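Local structure of multicopper oxidase (Uncultured bacterium, 4E9X) at residues T178-K184 and I270-D276. The protein probably couples the one-electron oxidation of substrates to the four-electron reduction of dioxygen to water at its copper centres, as multicopper oxidases do. Numbering follows the deposited sequence.
Sequences TQPLRVK and ITVIEYD
Leu181 N gives its hydrogen to Val272 O (2.9 Å) and Leu181 O takes one from Glu274 N, beginning a parallel beta ladder that Val183 continues with Glu274 O and Asp276 N. Before the strand 181-183 begins, threonine hydroxyls replace backbone donors: Thr178 OG1 meets Ile270 O (2.8 Å) almost in line with the carbonyl, and Thr271 OG1, anti to its own N (chi1 -178°), donates to Gln179 O at 2.7 Å. On one face of the sheet Arg182 and Glu274 run alongside, their planes 21° apart; NE bonds to OE1 (2.9 Å) in a salt bridge, while a water links Arg182 NH2 to Glu274 OE2, which Tyr284 also holds. Pro180 CB packs against the carboxylate carbon, Glu274 CD, at 3.3 Å. A leucine at Arg182 would probably leave buried Glu274 OE1 without its charged mate and the water without its donor. On the other face, Val183 CG2 sits over the centre of the Tyr275 ring, 3.6 Å from its centroid, in a CH-pi contact and also touches Ile273 CG2. Strand 181-183 edges its five-stranded cupredoxin sheet; strand 270-275 pairs antiparallel with 248-253 beyond, and Leu181 and Val183 pack onto strand 138-147 of the facing sheet.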
loop_
_atom_site.group_PDB
_atom_site.type_symbol
_atom_site.label_atom_id
_atom_site.label_comp_id
_atom_site.label_asym_id
_atom_site.label_seq_id
_atom_site.Cartn_x
_atom_site.Cartn_y
_atom_site.Cartn_z
ATOM N N THR A 178 22.365 -11.224 -0.497
ATOM C CA THR A 178 21.640 -11.422 -1.753
ATOM C C THR A 178 22.660 -11.610 -2.876
ATOM O O THR A 178 23.867 -11.599 -2.669
ATOM C CB THR A 178 20.723 -10.211 -2.002
ATOM O OG1 THR A 178 21.579 -9.078 -1.862
ATOM C CG2 THR A 178 19.619 -10.084 -0.982
ATOM N N GLN A 179 22.160 -11.795 -4.094
ATOM C CA GLN A 179 23.025 -12.014 -5.272
ATOM C C GLN A 179 22.602 -11.034 -6.364
ATOM O O GLN A 179 21.418 -10.649 -6.436
ATOM C CB GLN A 179 22.822 -13.444 -5.806
ATOM C CG GLN A 179 23.352 -14.482 -4.822
ATOM C CD GLN A 179 24.834 -14.712 -4.997
ATOM O OE1 GLN A 179 25.398 -14.313 -6.009
ATOM N NE2 GLN A 179 25.427 -15.335 -3.991
ATOM N N PRO A 180 23.517 -10.696 -7.232
ATOM C CA PRO A 180 23.188 -9.827 -8.359
ATOM C C PRO A 180 22.325 -10.528 -9.378
ATOM O O PRO A 180 22.300 -11.759 -9.515
ATOM C CB PRO A 180 24.588 -9.522 -8.991
ATOM C CG PRO A 180 25.462 -10.696 -8.574
ATOM C CD PRO A 180 24.948 -11.081 -7.195
ATOM N N LEU A 181 21.616 -9.700 -10.141
ATOM C CA LEU A 181 20.800 -10.119 -11.296
ATOM C C LEU A 181 21.661 -9.793 -12.513
ATOM O O LEU A 181 21.787 -8.616 -12.922
ATOM C CB LEU A 181 19.458 -9.390 -11.252
ATOM C CG LEU A 181 18.275 -9.907 -12.052
ATOM C CD1 LEU A 181 16.984 -9.169 -11.694
ATOM C CD2 LEU A 181 18.538 -9.801 -13.546
ATOM N N ARG A 182 22.325 -10.819 -13.081
ATOM C CA ARG A 182 23.288 -10.610 -14.159
ATOM C C ARG A 182 22.608 -10.721 -15.507
ATOM O O ARG A 182 21.914 -11.716 -15.787
ATOM C CB ARG A 182 24.480 -11.599 -14.059
ATOM C CG ARG A 182 25.297 -11.269 -12.806
ATOM C CD ARG A 182 26.621 -12.030 -12.814
ATOM N NE ARG A 182 27.441 -11.658 -11.693
ATOM C CZ ARG A 182 28.520 -12.309 -11.310
ATOM N NH1 ARG A 182 28.911 -13.400 -11.923
ATOM N NH2 ARG A 182 29.221 -11.883 -10.247
ATOM N N VAL A 183 22.794 -9.695 -16.318
ATOM C CA VAL A 183 22.178 -9.613 -17.658
ATOM C C VAL A 183 23.239 -9.239 -18.651
ATOM O O VAL A 183 24.345 -8.844 -18.299
ATOM C CB VAL A 183 21.037 -8.575 -17.706
ATOM C CG1 VAL A 183 19.970 -8.974 -16.646
ATOM C CG2 VAL A 183 21.565 -7.161 -17.484
ATOM N N LYS A 184 22.884 -9.320 -19.931
ATOM C CA LYS A 184 23.697 -8.703 -20.979
ATOM C C LYS A 184 22.759 -7.875 -21.856
ATOM O O LYS A 184 21.548 -8.078 -21.909
ATOM C CB LYS A 184 24.499 -9.706 -21.807
ATOM C CG LYS A 184 23.603 -10.558 -22.689
ATOM C CD LYS A 184 24.512 -11.481 -23.514
ATOM C CE LYS A 184 23.729 -12.196 -24.586
ATOM N NZ LYS A 184 24.675 -12.962 -25.489
ATOM N N ILE A 270 17.898 -5.866 -1.519
ATOM C CA ILE A 270 18.683 -5.122 -2.496
ATOM C C ILE A 270 19.401 -6.108 -3.427
ATOM O O ILE A 270 20.058 -7.019 -2.901
ATOM C CB ILE A 270 19.750 -4.249 -1.810
ATOM C CG1 ILE A 270 19.174 -3.283 -0.792
ATOM C CG2 ILE A 270 20.616 -3.550 -2.878
ATOM C CD1 ILE A 270 20.209 -2.545 0.045
ATOM N N THR A 271 19.324 -5.901 -4.732
ATOM C CA THR A 271 20.192 -6.570 -5.669
ATOM C C THR A 271 20.775 -5.504 -6.596
ATOM O O THR A 271 20.503 -4.297 -6.404
ATOM C CB THR A 271 19.453 -7.696 -6.416
ATOM O OG1 THR A 271 20.409 -8.349 -7.300
ATOM C CG2 THR A 271 18.296 -7.185 -7.245
ATOM N N VAL A 272 21.599 -5.936 -7.543
ATOM C CA VAL A 272 22.147 -5.025 -8.568
ATOM C C VAL A 272 21.927 -5.707 -9.903
ATOM O O VAL A 272 22.255 -6.920 -10.056
ATOM C CB VAL A 272 23.647 -4.803 -8.344
ATOM C CG1 VAL A 272 24.250 -3.891 -9.397
ATOM C CG2 VAL A 272 23.894 -4.253 -6.959
ATOM N N ILE A 273 21.358 -4.974 -10.856
ATOM C CA ILE A 273 21.330 -5.416 -12.260
ATOM C C ILE A 273 22.725 -5.147 -12.770
ATOM O O ILE A 273 23.091 -3.969 -12.989
ATOM C CB ILE A 273 20.268 -4.670 -13.054
ATOM C CG1 ILE A 273 18.869 -4.880 -12.377
ATOM C CG2 ILE A 273 20.304 -5.138 -14.482
ATOM C CD1 ILE A 273 17.852 -3.871 -12.865
ATOM N N GLU A 274 23.507 -6.212 -12.948
ATOM C CA GLU A 274 24.901 -6.119 -13.395
ATOM C C GLU A 274 24.940 -6.507 -14.852
ATOM O O GLU A 274 24.640 -7.664 -15.199
ATOM C CB GLU A 274 25.751 -7.127 -12.636
ATOM C CG GLU A 274 26.027 -6.768 -11.152
ATOM C CD GLU A 274 26.915 -7.806 -10.517
ATOM O OE1 GLU A 274 27.203 -8.872 -11.126
ATOM O OE2 GLU A 274 27.303 -7.584 -9.361
ATOM N N TYR A 275 25.332 -5.576 -15.720
ATOM C CA TYR A 275 25.485 -5.969 -17.126
ATOM C C TYR A 275 26.886 -6.545 -17.383
ATOM O O TYR A 275 27.915 -6.001 -16.906
ATOM C CB TYR A 275 25.285 -4.807 -18.080
ATOM C CG TYR A 275 23.849 -4.336 -18.334
ATOM C CD1 TYR A 275 23.087 -3.705 -17.327
ATOM C CD2 TYR A 275 23.309 -4.482 -19.587
ATOM C CE1 TYR A 275 21.789 -3.284 -17.623
ATOM C CE2 TYR A 275 22.057 -4.036 -19.910
ATOM C CZ TYR A 275 21.284 -3.441 -18.913
ATOM O OH TYR A 275 20.048 -2.971 -19.250
ATOM N N ASP A 276 26.886 -7.624 -18.129
ATOM C CA ASP A 276 28.148 -8.373 -18.363
ATOM C C ASP A 276 29.247 -7.492 -18.927
ATOM O O ASP A 276 30.412 -7.735 -18.631
ATOM C CB ASP A 276 27.843 -9.463 -19.369
ATOM C CG ASP A 276 27.107 -10.708 -18.808
ATOM O OD1 ASP A 276 27.084 -10.868 -17.561
ATOM O OD2 ASP A 276 26.602 -11.521 -19.594
HETATM O O HOH W 1 29.342 -9.297 -8.923
#